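Local coordinates for nucleoside diphosphate kinase family protein (Babesia bovis, PDB 3JS9) that probably catalyses phosphate transfer from nucleoside triphosphates to nucleoside diphosphates, with magnesium as cofactor and a phosphohistidine intermediate, at residues A[17-21]-A[72-78]; A[38-44]-A[143-149]; A[78-82]-A[135-139]. All coordinates share one frame; numbering follows the deposited sequence.

Contact 1: A[17-21]-A[72-78]; sequences KPDGV and FISHGPV. With SO4 (sulfate ion), chain D; SO4 (sulfate ion), chain G.
Lys17 meets Val78 through its backbone, with Lys17 CA 4.3 Å from Val78 CG1, while its side chain leaves the contact. That chain is extended beyond CG and carries NZ to Asn120 OD1 and a sulfate that His123 also binds, consistent with the predicted ATP site and active histidine. Lys17 is the N-cap of the helix that follows, and Pro18 is the wedge of the contact. Pro18 CD packs at 3.7 Å against Val78 CG1, the two side chains lying side by side, and CG sits over one face of the Phe72 ring. On the backbone side of the same residue, Pro18 CA makes a CA-H...O contact of 3.3 Å with Pro77 O, bent to 133° at the hydrogen. Pro77 itself follows a cis peptide bond, just after Gly76 has left the helix with positive phi. With CG of Asp19 between backbone N and carbonyl carbon (chi1 52°), OD2 can accept a hydrogen bond from Ile121 N while OD1 approaches the edge of the Phe72 ring, 4.0 Å from CZ. Trp154 of the second subunit packs on Pro18, Asp19 and Phe72. Val21 finishes the segment, its CG1 3.8 Å from Pro77 CG. The contact thus sets the start of helix 18-22 against the end of helix 66-75, at the place where strand 10-16 leads into the first and strand 78-85 leaves the second.

Contact 2: A[38-44]-A[143-149]; sequences LKLIAAK and QLVTWER. With SO4 (sulfate ion), chain E.
Lys39 NZ is gripped from several directions: it donates to Trp147 O at 2.6 Å and to O3 of the sulfate at 3.0 Å. It also stands over the face of the five-membered ring of Trp147, 4.9 Å from the centroid, a cation-pi contact. Lys39 CD lies 3.9 Å above the indole plane, offset toward the rim; beyond it the bend at chi3 (89°) swings CE and NZ round to Trp147 O and the sulfate. Leu40 O lies in the plane of the same indole and takes a nearly straight bond from NE1 (2.8 Å, 174° at the hydrogen), which helps fix the ring's rotation; Phe45 of the third subunit meets this ring edge-to-face. Arg149 shares the sulfate, using backbone N on O1, and NE and NH2 both on O4, and Lys39 CB lies 3.6 Å above the guanidinium plane, over its centre. The anion probably offsets the two positive charges. Further along, Val145 N binds Ile41 O at 2.8 Å, while Leu144 CD2 rests on Ile41 CG2 and Ala42 CB. Lys44 NZ donates to Gln143 OE1 at 2.7 Å and also to Trp138 O, while OE1 accepts from Thr140 N as well. A water joins Ala43 N to Gln143 O. Residues 143-149 thus run beside strand 39-46, whose other side pairs with strand 78-85 and forms a classic beta bulge, Ile41 and Ala42 both facing Ile82.

Contact 3: A[78-82]-A[135-139]; sequences VFCMI and CALWF
Cys135, on the last turn of helix 128-138, meets Ile82, with Cys135 CB 3.6 Å from Ile82 CD1 and its sulfur against Ile82 CG1 as well. Further along the same turn Trp138 presents its six-membered ring to the strand. Cys80 SG lies 4.0 Å from Trp138 CE3, approaching the ring obliquely in a sulfur-aromatic contact, and Val78 CG2 reaches Trp138 CZ3 more loosely. Phe139, the first residue to leave helical geometry, holds CG anti to its carbonyl carbon (chi1 -80°), which carries the phenyl to the strand and turns its ring edge to the backbone at Cys80 O and Met81 N. Its CZ is 3.6 Å from Cys80 CB and 3.4 Å from Cys80 O, while CD1 packs 3.7 Å from Ile82 CG1. No hydrogen bond crosses between the segments, so apolar packing carries the contact: alternate residues Val78, Cys80 and Ile82 point to the helix. On the other side of the sheet Phe79 and Met81 pack on helix 26-36. The antiparallel strand order 2-3-1-4 is that of the ferredoxin-like alpha+beta fold of nucleoside diphosphate kinases, here with helix 26-36 on one face and helix 128-138 on the other.

From the N terminus, strand 10-16 leads into residues 17-21, which open contact 1, and residues 38-44 then open contact 2. Contact 1 closes at 72-78, inside the span of contact 2, so these two cross. Val78 ends contact 1 and begins contact 3, putting them in series. Contact 3 closes at 135-139 and contact 2 only at 143-149, so the third falls wholly within the second. Contacts 2 and 3 touch where their strands pair, probably through hydrogen bonds between Ala42 O and Ile82 N and between Lys44 N and Cys80 O, and where Lys44 reaches Trp138 O. Together they tie helix 18-22 to helix 66-75, helix 128-138 to strand 78-85, and the loop after that helix to strand 39-46.

Contact 1: A[17-21]-A[72-78]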
ATOM      1  N   LYS A  17       3.642  21.421  -0.901  1.00 17.12           N
ATOM      2  CA  LYS A  17       4.616  22.464  -1.160  1.00 16.91           C
ATOM      3  C   LYS A  17       5.650  21.925  -2.138  1.00 17.23           C
ATOM      4  O   LYS A  17       5.637  20.727  -2.455  1.00 16.97           O
ATOM      5  CB  LYS A  17       5.296  22.868   0.133  1.00 16.53           C
ATOM      6  CG  LYS A  17       4.412  23.482   1.206  1.00 18.46           C
ATOM      7  CD  LYS A  17       5.312  23.696   2.399  1.00 19.26           C
ATOM      8  CE  LYS A  17       4.586  24.019   3.655  1.00 20.13           C
ATOM      9  NZ  LYS A  17       5.676  24.174   4.684  1.00 19.18           N
ATOM     10  N   PRO A  18       6.575  22.797  -2.602  1.00 17.21           N
ATOM     11  CA  PRO A  18       7.490  22.326  -3.651  1.00 17.30           C
ATOM     12  C   PRO A  18       8.272  21.059  -3.322  1.00 18.05           C
ATOM     13  O   PRO A  18       8.534  20.265  -4.239  1.00 19.11           O
ATOM     14  CB  PRO A  18       8.434  23.521  -3.856  1.00 17.02           C
ATOM     15  CG  PRO A  18       7.550  24.714  -3.577  1.00 15.79           C
ATOM     16  CD  PRO A  18       6.645  24.269  -2.427  1.00 16.70           C
ATOM     17  N   ASP A  19       8.676  20.872  -2.061  1.00 17.80           N
ATOM     18  CA  ASP A  19       9.441  19.689  -1.687  1.00 17.23           C
ATOM     19  C   ASP A  19       8.533  18.453  -1.808  1.00 17.29           C
ATOM     20  O   ASP A  19       8.960  17.407  -2.324  1.00 17.69           O
ATOM     21  CB  ASP A  19      10.091  19.839  -0.292  1.00 17.28           C
ATOM     22  CG  ASP A  19       9.084  20.250   0.795  1.00 18.54           C
ATOM     23  OD1 ASP A  19       8.312  21.206   0.562  1.00 20.68           O
ATOM     24  OD2 ASP A  19       9.045  19.617   1.868  1.00 16.92           O
ATOM     25  N   GLY A  20       7.265  18.578  -1.386  1.00 17.05           N
ATOM     26  CA  GLY A  20       6.266  17.521  -1.634  1.00 16.13           C
ATOM     27  C   GLY A  20       6.209  17.127  -3.117  1.00 16.49           C
ATOM     28  O   GLY A  20       6.218  15.929  -3.474  1.00 16.64           O
ATOM     29  N   VAL A  21       6.190  18.130  -3.996  1.00 15.18           N
ATOM     30  CA  VAL A  21       5.991  17.872  -5.404  1.00 14.28           C
ATOM     31  C   VAL A  21       7.209  17.217  -6.021  1.00 14.69           C
ATOM     32  O   VAL A  21       7.071  16.244  -6.774  1.00 14.39           O
ATOM     33  CB  VAL A  21       5.616  19.145  -6.190  1.00 14.54           C
ATOM     34  CG1 VAL A  21       5.637  18.883  -7.708  1.00 12.33           C
ATOM     35  CG2 VAL A  21       4.235  19.699  -5.717  1.00 12.94           C
ATOM     36  N   PHE A  72      10.741  30.582  -1.932  1.00 34.68           N
ATOM     37  CA  PHE A  72      10.756  29.144  -2.011  1.00 33.80           C
ATOM     38  C   PHE A  72       9.411  28.635  -2.547  1.00 33.61           C
ATOM     39  O   PHE A  72       9.345  27.740  -3.415  1.00 32.97           O
ATOM     40  CB  PHE A  72      11.054  28.576  -0.621  1.00 33.35           C
ATOM     41  CG  PHE A  72      10.914  27.099  -0.535  1.00 32.35           C
ATOM     42  CD1 PHE A  72      11.849  26.263  -1.145  1.00 30.86           C
ATOM     43  CD2 PHE A  72       9.835  26.534   0.145  1.00 29.70           C
ATOM     44  CE1 PHE A  72      11.697  24.887  -1.066  1.00 31.48           C
ATOM     45  CE2 PHE A  72       9.689  25.167   0.232  1.00 28.54           C
ATOM     46  CZ  PHE A  72      10.610  24.339  -0.369  1.00 29.43           C
ATOM     47  N   ILE A  73       8.337  29.225  -2.038  1.00 33.35           N
ATOM     48  CA  ILE A  73       7.009  28.824  -2.474  1.00 33.29           C
ATOM     49  C   ILE A  73       6.566  29.388  -3.822  1.00 32.63           C
ATOM     50  O   ILE A  73       5.984  28.669  -4.628  1.00 32.41           O
ATOM     51  CB  ILE A  73       5.998  28.997  -1.374  1.00 33.42           C
ATOM     52  CG1 ILE A  73       6.314  27.903  -0.354  1.00 35.40           C
ATOM     53  CG2 ILE A  73       4.593  28.789  -1.927  1.00 32.23           C
ATOM     54  CD1 ILE A  73       5.880  28.209   0.987  1.00 39.19           C
ATOM     55  N   SER A  74       6.879  30.652  -4.086  1.00 32.07           N
ATOM     56  CA  SER A  74       6.517  31.254  -5.361  1.00 31.24           C
ATOM     57  C   SER A  74       7.308  30.618  -6.515  1.00 30.03           C
ATOM     58  O   SER A  74       6.796  30.508  -7.644  1.00 30.09           O
ATOM     59  CB  SER A  74       6.662  32.788  -5.316  1.00 31.67           C
ATOM     60  OG  SER A  74       8.021  33.188  -5.390  1.00 33.74           O
ATOM     61  N   HIS A  75       8.529  30.155  -6.243  1.00 28.16           N
ATOM     62  CA  HIS A  75       9.245  29.423  -7.288  1.00 27.34           C
ATOM     63  C   HIS A  75       8.458  28.176  -7.692  1.00 25.96           C
ATOM     64  O   HIS A  75       8.549  27.741  -8.848  1.00 26.46           O
ATOM     65  CB  HIS A  75      10.679  29.075  -6.898  1.00 27.75           C
ATOM     66  CG  HIS A  75      11.431  28.344  -7.968  1.00 30.10           C
ATOM     67  ND1 HIS A  75      11.699  28.902  -9.201  1.00 33.36           N
ATOM     68  CD2 HIS A  75      11.973  27.100  -7.994  1.00 31.31           C
ATOM     69  CE1 HIS A  75      12.376  28.037  -9.940  1.00 33.62           C
ATOM     70  NE2 HIS A  75      12.556  26.934  -9.232  1.00 34.04           N
ATOM     71  N   GLY A  76       7.714  27.620  -6.725  1.00 23.53           N
ATOM     72  CA  GLY A  76       6.804  26.508  -6.925  1.00 21.15           C
ATOM     73  C   GLY A  76       7.479  25.256  -7.424  1.00 20.27           C
ATOM     74  O   GLY A  76       8.715  25.080  -7.263  1.00 20.98           O
ATOM     75  N   PRO A  77       6.696  24.351  -8.010  1.00 19.06           N
ATOM     76  CA  PRO A  77       5.246  24.353  -8.117  1.00 18.82           C
ATOM     77  C   PRO A  77       4.595  23.903  -6.797  1.00 18.41           C
ATOM     78  O   PRO A  77       5.298  23.383  -5.913  1.00 18.88           O
ATOM     79  CB  PRO A  77       4.994  23.303  -9.194  1.00 19.06           C
ATOM     80  CG  PRO A  77       6.137  22.395  -9.084  1.00 19.33           C
ATOM     81  CD  PRO A  77       7.300  23.178  -8.662  1.00 18.56           C
ATOM     82  N   VAL A  78       3.289  24.113  -6.655  1.00 17.02           N
ATOM     83  CA  VAL A  78       2.564  23.640  -5.481  1.00 16.32           C
ATOM     84  C   VAL A  78       1.295  22.945  -5.908  1.00 16.24           C
ATOM     85  O   VAL A  78       0.830  23.162  -7.021  1.00 16.28           O
ATOM     86  CB  VAL A  78       2.243  24.798  -4.457  1.00 16.72           C
ATOM     87  CG1 VAL A  78       3.529  25.507  -4.040  1.00 13.99           C
ATOM     88  CG2 VAL A  78       1.211  25.804  -5.030  1.00 15.97           C
TER
HETATM   89  S   SO4 D 149      10.141  32.058 -10.470  1.00 92.30           S
HETATM   90  O1  SO4 D 149      10.775  31.938  -9.155  1.00 93.22           O
HETATM   91  O2  SO4 D 149       8.718  32.295 -10.239  1.00 91.22           O
HETATM   92  O3  SO4 D 149      10.742  33.161 -11.214  1.00 92.77           O
HETATM   93  O4  SO4 D 149      10.378  30.854 -11.271  1.00 92.67           O
HETATM   94  S   SO4 G 152       3.395  26.272   6.571  1.00 60.59           S
HETATM   95  O1  SO4 G 152       2.333  25.531   7.268  1.00 60.29           O
HETATM   96  O2  SO4 G 152       3.738  27.423   7.374  1.00 62.06           O
HETATM   97  O3  SO4 G 152       3.089  26.770   5.219  1.00 60.65           O
HETATM   98  O4  SO4 G 152       4.497  25.348   6.499  1.00 62.46           O

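Contact 2: A[38-44]-A[143-149]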
ATOM      1  N   LEU A  38     -13.003  13.296   4.249  1.00 18.26           N
ATOM      2  CA  LEU A  38     -13.339  14.682   3.980  1.00 18.12           C
ATOM      3  C   LEU A  38     -13.728  14.738   2.521  1.00 17.95           C
ATOM      4  O   LEU A  38     -13.270  13.925   1.723  1.00 19.47           O
ATOM      5  CB  LEU A  38     -12.161  15.619   4.276  1.00 17.90           C
ATOM      6  CG  LEU A  38     -11.714  15.625   5.746  1.00 17.69           C
ATOM      7  CD1 LEU A  38     -10.560  16.643   5.941  1.00 17.46           C
ATOM      8  CD2 LEU A  38     -12.912  15.886   6.699  1.00 13.97           C
ATOM      9  N   LYS A  39     -14.590  15.674   2.174  1.00 17.21           N
ATOM     10  CA  LYS A  39     -15.082  15.788   0.815  1.00 16.60           C
ATOM     11  C   LYS A  39     -14.239  16.796   0.064  1.00 16.17           C
ATOM     12  O   LYS A  39     -14.028  17.914   0.547  1.00 15.60           O
ATOM     13  CB  LYS A  39     -16.581  16.170   0.810  1.00 16.26           C
ATOM     14  CG  LYS A  39     -17.049  16.557  -0.563  1.00 17.24           C
ATOM     15  CD  LYS A  39     -18.510  16.431  -0.778  1.00 18.73           C
ATOM     16  CE  LYS A  39     -19.225  17.712  -0.387  1.00 20.36           C
ATOM     17  NZ  LYS A  39     -20.546  17.793  -1.053  1.00 19.13           N
ATOM     18  N   LEU A  40     -13.744  16.410  -1.114  1.00 16.36           N
ATOM     19  CA  LEU A  40     -12.934  17.338  -1.896  1.00 16.31           C
ATOM     20  C   LEU A  40     -13.832  18.414  -2.496  1.00 16.88           C
ATOM     21  O   LEU A  40     -14.869  18.098  -3.096  1.00 16.74           O
ATOM     22  CB  LEU A  40     -12.182  16.618  -2.997  1.00 15.98           C
ATOM     23  CG  LEU A  40     -11.261  17.542  -3.797  1.00 16.47           C
ATOM     24  CD1 LEU A  40     -10.125  18.063  -2.902  1.00 15.55           C
ATOM     25  CD2 LEU A  40     -10.676  16.834  -5.036  1.00 16.59           C
ATOM     26  N   ILE A  41     -13.431  19.675  -2.312  1.00 17.25           N
ATOM     27  CA  ILE A  41     -14.123  20.852  -2.862  1.00 17.23           C
ATOM     28  C   ILE A  41     -13.389  21.519  -4.055  1.00 17.21           C
ATOM     29  O   ILE A  41     -14.032  22.009  -4.988  1.00 16.90           O
ATOM     30  CB  ILE A  41     -14.331  21.898  -1.744  1.00 18.32           C
ATOM     31  CG1 ILE A  41     -15.178  21.292  -0.618  1.00 18.38           C
ATOM     32  CG2 ILE A  41     -14.966  23.179  -2.282  1.00 17.73           C
ATOM     33  CD1 ILE A  41     -16.534  20.742  -1.114  1.00 18.52           C
ATOM     34  N   ALA A  42     -12.054  21.537  -4.023  1.00 16.76           N
ATOM     35  CA  ALA A  42     -11.253  22.263  -5.015  1.00 16.78           C
ATOM     36  C   ALA A  42      -9.837  21.735  -5.019  1.00 17.56           C
ATOM     37  O   ALA A  42      -9.297  21.345  -3.963  1.00 18.70           O
ATOM     38  CB  ALA A  42     -11.233  23.759  -4.730  1.00 16.24           C
ATOM     39  N   ALA A  43      -9.222  21.729  -6.188  1.00 17.30           N
ATOM     40  CA  ALA A  43      -7.851  21.288  -6.290  1.00 18.76           C
ATOM     41  C   ALA A  43      -7.301  21.861  -7.568  1.00 19.22           C
ATOM     42  O   ALA A  43      -8.064  21.994  -8.534  1.00 20.55           O
ATOM     43  CB  ALA A  43      -7.794  19.761  -6.336  1.00 19.09           C
ATOM     44  N   LYS A  44      -6.006  22.194  -7.584  1.00 19.22           N
ATOM     45  CA  LYS A  44      -5.284  22.557  -8.825  1.00 19.02           C
ATOM     46  C   LYS A  44      -3.765  22.547  -8.628  1.00 18.75           C
ATOM     47  O   LYS A  44      -3.269  22.907  -7.572  1.00 18.29           O
ATOM     48  CB  LYS A  44      -5.694  23.953  -9.314  1.00 19.22           C
ATOM     49  CG  LYS A  44      -5.491  25.044  -8.267  1.00 20.27           C
ATOM     50  CD  LYS A  44      -5.864  26.392  -8.782  1.00 22.21           C
ATOM     51  CE  LYS A  44      -5.810  27.443  -7.687  1.00 23.38           C
ATOM     52  NZ  LYS A  44      -6.579  28.681  -8.101  1.00 23.84           N
ATOM     53  N   GLN A 143     -13.933  27.992  -8.826  1.00 23.75           N
ATOM     54  CA  GLN A 143     -13.133  26.788  -8.720  1.00 23.13           C
ATOM     55  C   GLN A 143     -13.654  25.881  -7.591  1.00 22.84           C
ATOM     56  O   GLN A 143     -13.126  24.809  -7.333  1.00 22.38           O
ATOM     57  CB  GLN A 143     -11.666  27.174  -8.539  1.00 22.66           C
ATOM     58  CG  GLN A 143     -11.051  27.833  -9.806  1.00 23.09           C
ATOM     59  CD  GLN A 143      -9.678  28.445  -9.557  1.00 23.79           C
ATOM     60  OE1 GLN A 143      -9.305  28.695  -8.411  1.00 23.51           O
ATOM     61  NE2 GLN A 143      -8.917  28.681 -10.628  1.00 22.16           N
ATOM     62  N   LEU A 144     -14.697  26.320  -6.906  1.00 22.51           N
ATOM     63  CA  LEU A 144     -15.274  25.496  -5.863  1.00 22.74           C
ATOM     64  C   LEU A 144     -16.275  24.566  -6.523  1.00 22.97           C
ATOM     65  O   LEU A 144     -17.068  25.014  -7.350  1.00 23.56           O
ATOM     66  CB  LEU A 144     -15.942  26.364  -4.794  1.00 22.33           C
ATOM     67  CG  LEU A 144     -15.026  27.399  -4.116  1.00 23.23           C
ATOM     68  CD1 LEU A 144     -15.788  28.245  -3.070  1.00 20.31           C
ATOM     69  CD2 LEU A 144     -13.756  26.734  -3.520  1.00 22.24           C
ATOM     70  N   VAL A 145     -16.217  23.275  -6.205  1.00 22.59           N
ATOM     71  CA  VAL A 145     -17.080  22.324  -6.864  1.00 22.85           C
ATOM     72  C   VAL A 145     -18.230  21.928  -5.932  1.00 24.09           C
ATOM     73  O   VAL A 145     -17.994  21.476  -4.820  1.00 24.59           O
ATOM     74  CB  VAL A 145     -16.273  21.093  -7.403  1.00 23.16           C
ATOM     75  CG1 VAL A 145     -17.196  20.017  -7.991  1.00 20.67           C
ATOM     76  CG2 VAL A 145     -15.247  21.548  -8.447  1.00 20.77           C
ATOM     77  N   THR A 146     -19.468  22.134  -6.385  1.00 24.68           N
ATOM     78  CA  THR A 146     -20.642  21.587  -5.725  1.00 25.59           C
ATOM     79  C   THR A 146     -20.920  20.181  -6.293  1.00 25.97           C
ATOM     80  O   THR A 146     -20.968  19.973  -7.523  1.00 26.54           O
ATOM     81  CB  THR A 146     -21.877  22.536  -5.899  1.00 26.65           C
ATOM     82  OG1 THR A 146     -21.622  23.787  -5.229  1.00 26.74           O
ATOM     83  CG2 THR A 146     -23.159  21.917  -5.308  1.00 25.88           C
ATOM     84  N   TRP A 147     -21.044  19.206  -5.398  1.00 25.71           N
ATOM     85  CA  TRP A 147     -21.417  17.845  -5.765  1.00 25.12           C
ATOM     86  C   TRP A 147     -21.890  17.098  -4.544  1.00 25.52           C
ATOM     87  O   TRP A 147     -21.702  17.580  -3.413  1.00 25.02           O
ATOM     88  CB  TRP A 147     -20.261  17.104  -6.436  1.00 24.90           C
ATOM     89  CG  TRP A 147     -19.025  16.791  -5.604  1.00 25.59           C
ATOM     90  CD1 TRP A 147     -18.140  17.691  -5.076  1.00 25.15           C
ATOM     91  CD2 TRP A 147     -18.483  15.481  -5.314  1.00 25.02           C
ATOM     92  NE1 TRP A 147     -17.112  17.029  -4.447  1.00 25.87           N
ATOM     93  CE2 TRP A 147     -17.289  15.676  -4.590  1.00 25.04           C
ATOM     94  CE3 TRP A 147     -18.913  14.165  -5.573  1.00 25.89           C
ATOM     95  CZ2 TRP A 147     -16.519  14.607  -4.107  1.00 24.73           C
ATOM     96  CZ3 TRP A 147     -18.148  13.100  -5.110  1.00 25.87           C
ATOM     97  CH2 TRP A 147     -16.951  13.331  -4.385  1.00 26.09           C
ATOM     98  N   GLU A 148     -22.504  15.933  -4.759  1.00 26.08           N
ATOM     99  CA  GLU A 148     -23.003  15.128  -3.638  1.00 27.86           C
ATOM    100  C   GLU A 148     -22.511  13.676  -3.686  1.00 26.81           C
ATOM    101  O   GLU A 148     -22.589  13.014  -4.731  1.00 27.13           O
ATOM    102  CB  GLU A 148     -24.535  15.190  -3.572  1.00 28.87           C
ATOM    103  CG  GLU A 148     -25.072  15.140  -2.140  1.00 35.96           C
ATOM    104  CD  GLU A 148     -26.557  14.737  -2.046  1.00 43.75           C
ATOM    105  OE1 GLU A 148     -27.301  14.925  -3.050  1.00 47.11           O
ATOM    106  OE2 GLU A 148     -26.975  14.233  -0.967  1.00 44.66           O
ATOM    107  N   ARG A 149     -21.965  13.202  -2.569  1.00 25.45           N
ATOM    108  CA  ARG A 149     -21.465  11.838  -2.480  1.00 24.72           C
ATOM    109  C   ARG A 149     -22.576  10.877  -2.138  1.00 24.18           C
ATOM    110  O   ARG A 149     -23.204  10.995  -1.071  1.00 23.86           O
ATOM    111  CB  ARG A 149     -20.365  11.722  -1.427  1.00 24.42           C
ATOM    112  CG  ARG A 149     -18.981  12.071  -1.937  1.00 25.36           C
ATOM    113  CD  ARG A 149     -17.919  11.922  -0.846  1.00 24.46           C
ATOM    114  NE  ARG A 149     -18.322  12.557   0.414  1.00 23.52           N
ATOM    115  CZ  ARG A 149     -17.514  12.713   1.453  1.00 23.81           C
ATOM    116  NH1 ARG A 149     -16.253  12.288   1.380  1.00 26.41           N
ATOM    117  NH2 ARG A 149     -17.949  13.311   2.549  1.00 23.23           N
TER
HETATM  118  S   SO4 E 150     -21.534  14.856   1.100  1.00 58.26           S
HETATM  119  O1  SO4 E 150     -20.993  14.611  -0.232  1.00 60.57           O
HETATM  120  O2  SO4 E 150     -22.944  14.454   1.088  1.00 59.06           O
HETATM  121  O3  SO4 E 150     -21.466  16.291   1.354  1.00 58.39           O
HETATM  122  O4  SO4 E 150     -20.725  14.097   2.062  1.00 53.89           O
HETATM  123  O   HOH W   1     -11.062  23.049  -8.095  1.00 16.01           O

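Contact 3: A[78-82]-A[135-139]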
ATOM      1  N   VAL A  78       3.289  24.113  -6.655  1.00 17.02           N
ATOM      2  CA  VAL A  78       2.564  23.640  -5.481  1.00 16.32           C
ATOM      3  C   VAL A  78       1.295  22.945  -5.908  1.00 16.24           C
ATOM      4  O   VAL A  78       0.830  23.162  -7.021  1.00 16.28           O
ATOM      5  CB  VAL A  78       2.243  24.798  -4.457  1.00 16.72           C
ATOM      6  CG1 VAL A  78       3.529  25.507  -4.040  1.00 13.99           C
ATOM      7  CG2 VAL A  78       1.211  25.804  -5.030  1.00 15.97           C
ATOM      8  N   PHE A  79       0.715  22.114  -5.037  1.00 16.43           N
ATOM      9  CA  PHE A  79      -0.583  21.531  -5.344  1.00 16.59           C
ATOM     10  C   PHE A  79      -1.585  21.943  -4.293  1.00 17.25           C
ATOM     11  O   PHE A  79      -1.394  21.649  -3.113  1.00 18.21           O
ATOM     12  CB  PHE A  79      -0.480  20.016  -5.502  1.00 16.89           C
ATOM     13  CG  PHE A  79      -1.773  19.350  -5.915  1.00 17.16           C
ATOM     14  CD1 PHE A  79      -2.667  18.896  -4.963  1.00 16.36           C
ATOM     15  CD2 PHE A  79      -2.069  19.144  -7.260  1.00 16.86           C
ATOM     16  CE1 PHE A  79      -3.848  18.282  -5.346  1.00 19.99           C
ATOM     17  CE2 PHE A  79      -3.260  18.525  -7.648  1.00 15.58           C
ATOM     18  CZ  PHE A  79      -4.145  18.107  -6.708  1.00 15.68           C
ATOM     19  N   CYS A  80      -2.646  22.632  -4.729  1.00 17.56           N
ATOM     20  CA  CYS A  80      -3.623  23.285  -3.853  1.00 17.38           C
ATOM     21  C   CYS A  80      -4.882  22.478  -3.748  1.00 18.31           C
ATOM     22  O   CYS A  80      -5.364  21.977  -4.765  1.00 19.27           O
ATOM     23  CB  CYS A  80      -4.025  24.651  -4.415  1.00 17.07           C
ATOM     24  SG  CYS A  80      -2.665  25.743  -4.931  1.00 17.78           S
ATOM     25  N   MET A  81      -5.452  22.402  -2.537  1.00 18.54           N
ATOM     26  CA  MET A  81      -6.707  21.678  -2.275  1.00 18.46           C
ATOM     27  C   MET A  81      -7.527  22.390  -1.232  1.00 18.19           C
ATOM     28  O   MET A  81      -6.965  23.080  -0.378  1.00 18.70           O
ATOM     29  CB  MET A  81      -6.444  20.253  -1.755  1.00 18.06           C
ATOM     30  CG  MET A  81      -5.753  19.340  -2.770  1.00 18.35           C
ATOM     31  SD  MET A  81      -5.068  17.925  -1.907  1.00 21.95           S
ATOM     32  CE  MET A  81      -3.450  18.544  -1.329  1.00 17.58           C
ATOM     33  N   ILE A  82      -8.850  22.231  -1.307  1.00 17.82           N
ATOM     34  CA  ILE A  82      -9.738  22.554  -0.182  1.00 17.56           C
ATOM     35  C   ILE A  82     -10.529  21.287   0.120  1.00 17.12           C
ATOM     36  O   ILE A  82     -11.027  20.647  -0.792  1.00 17.44           O
ATOM     37  CB  ILE A  82     -10.740  23.670  -0.506  1.00 17.15           C
ATOM     38  CG1 ILE A  82     -10.025  24.994  -0.704  1.00 17.21           C
ATOM     39  CG2 ILE A  82     -11.851  23.779   0.589  1.00 16.30           C
ATOM     40  CD1 ILE A  82     -11.006  26.144  -1.123  1.00 15.51           C
ATOM     41  N   CYS A 135      -8.596  29.697   1.904  1.00 22.03           N
ATOM     42  CA  CYS A 135      -9.529  29.129   0.899  1.00 22.58           C
ATOM     43  C   CYS A 135      -9.938  30.141  -0.163  1.00 22.28           C
ATOM     44  O   CYS A 135      -9.951  29.818  -1.375  1.00 22.68           O
ATOM     45  CB  CYS A 135     -10.777  28.504   1.548  1.00 22.76           C
ATOM     46  SG  CYS A 135     -10.427  26.962   2.446  1.00 22.80           S
ATOM     47  N   ALA A 136     -10.247  31.363   0.288  1.00 21.52           N
ATOM     48  CA  ALA A 136     -10.588  32.467  -0.621  1.00 20.75           C
ATOM     49  C   ALA A 136      -9.367  33.019  -1.356  1.00 20.40           C
ATOM     50  O   ALA A 136      -9.480  33.465  -2.505  1.00 20.47           O
ATOM     51  CB  ALA A 136     -11.313  33.572   0.107  1.00 20.08           C
ATOM     52  N   LEU A 137      -8.213  32.998  -0.693  1.00 19.91           N
ATOM     53  CA  LEU A 137      -6.973  33.488  -1.293  1.00 19.95           C
ATOM     54  C   LEU A 137      -6.411  32.606  -2.426  1.00 19.87           C
ATOM     55  O   LEU A 137      -5.957  33.116  -3.436  1.00 20.00           O
ATOM     56  CB  LEU A 137      -5.907  33.674  -0.213  1.00 20.15           C
ATOM     57  CG  LEU A 137      -4.471  33.981  -0.662  1.00 19.95           C
ATOM     58  CD1 LEU A 137      -4.384  35.361  -1.317  1.00 19.78           C
ATOM     59  CD2 LEU A 137      -3.515  33.898   0.501  1.00 17.85           C
ATOM     60  N   TRP A 138      -6.429  31.285  -2.262  1.00 19.99           N
ATOM     61  CA  TRP A 138      -5.781  30.400  -3.250  1.00 19.88           C
ATOM     62  C   TRP A 138      -6.708  29.951  -4.407  1.00 20.23           C
ATOM     63  O   TRP A 138      -6.253  29.544  -5.487  1.00 19.71           O
ATOM     64  CB  TRP A 138      -5.158  29.199  -2.536  1.00 18.91           C
ATOM     65  CG  TRP A 138      -3.971  29.561  -1.699  1.00 17.75           C
ATOM     66  CD1 TRP A 138      -3.966  29.927  -0.369  1.00 15.00           C
ATOM     67  CD2 TRP A 138      -2.600  29.621  -2.140  1.00 14.96           C
ATOM     68  NE1 TRP A 138      -2.669  30.170   0.041  1.00 15.33           N
ATOM     69  CE2 TRP A 138      -1.819  29.990  -1.025  1.00 15.10           C
ATOM     70  CE3 TRP A 138      -1.959  29.342  -3.354  1.00 14.15           C
ATOM     71  CZ2 TRP A 138      -0.432  30.102  -1.096  1.00 16.74           C
ATOM     72  CZ3 TRP A 138      -0.578  29.439  -3.426  1.00 15.00           C
ATOM     73  CH2 TRP A 138       0.174  29.835  -2.306  1.00 17.16           C
ATOM     74  N   PHE A 139      -8.006  30.049  -4.172  1.00 20.60           N
ATOM     75  CA  PHE A 139      -8.999  29.574  -5.128  1.00 21.47           C
ATOM     76  C   PHE A 139     -10.038  30.647  -5.414  1.00 21.98           C
ATOM     77  O   PHE A 139     -10.599  31.237  -4.483  1.00 23.08           O
ATOM     78  CB  PHE A 139      -9.710  28.350  -4.547  1.00 20.30           C
ATOM     79  CG  PHE A 139      -8.928  27.059  -4.674  1.00 21.09           C
ATOM     80  CD1 PHE A 139      -8.274  26.506  -3.574  1.00 19.99           C
ATOM     81  CD2 PHE A 139      -8.880  26.366  -5.889  1.00 19.71           C
ATOM     82  CE1 PHE A 139      -7.578  25.311  -3.704  1.00 18.96           C
ATOM     83  CE2 PHE A 139      -8.197  25.160  -6.000  1.00 17.45           C
ATOM     84  CZ  PHE A 139      -7.547  24.642  -4.919  1.00 15.45           C
TER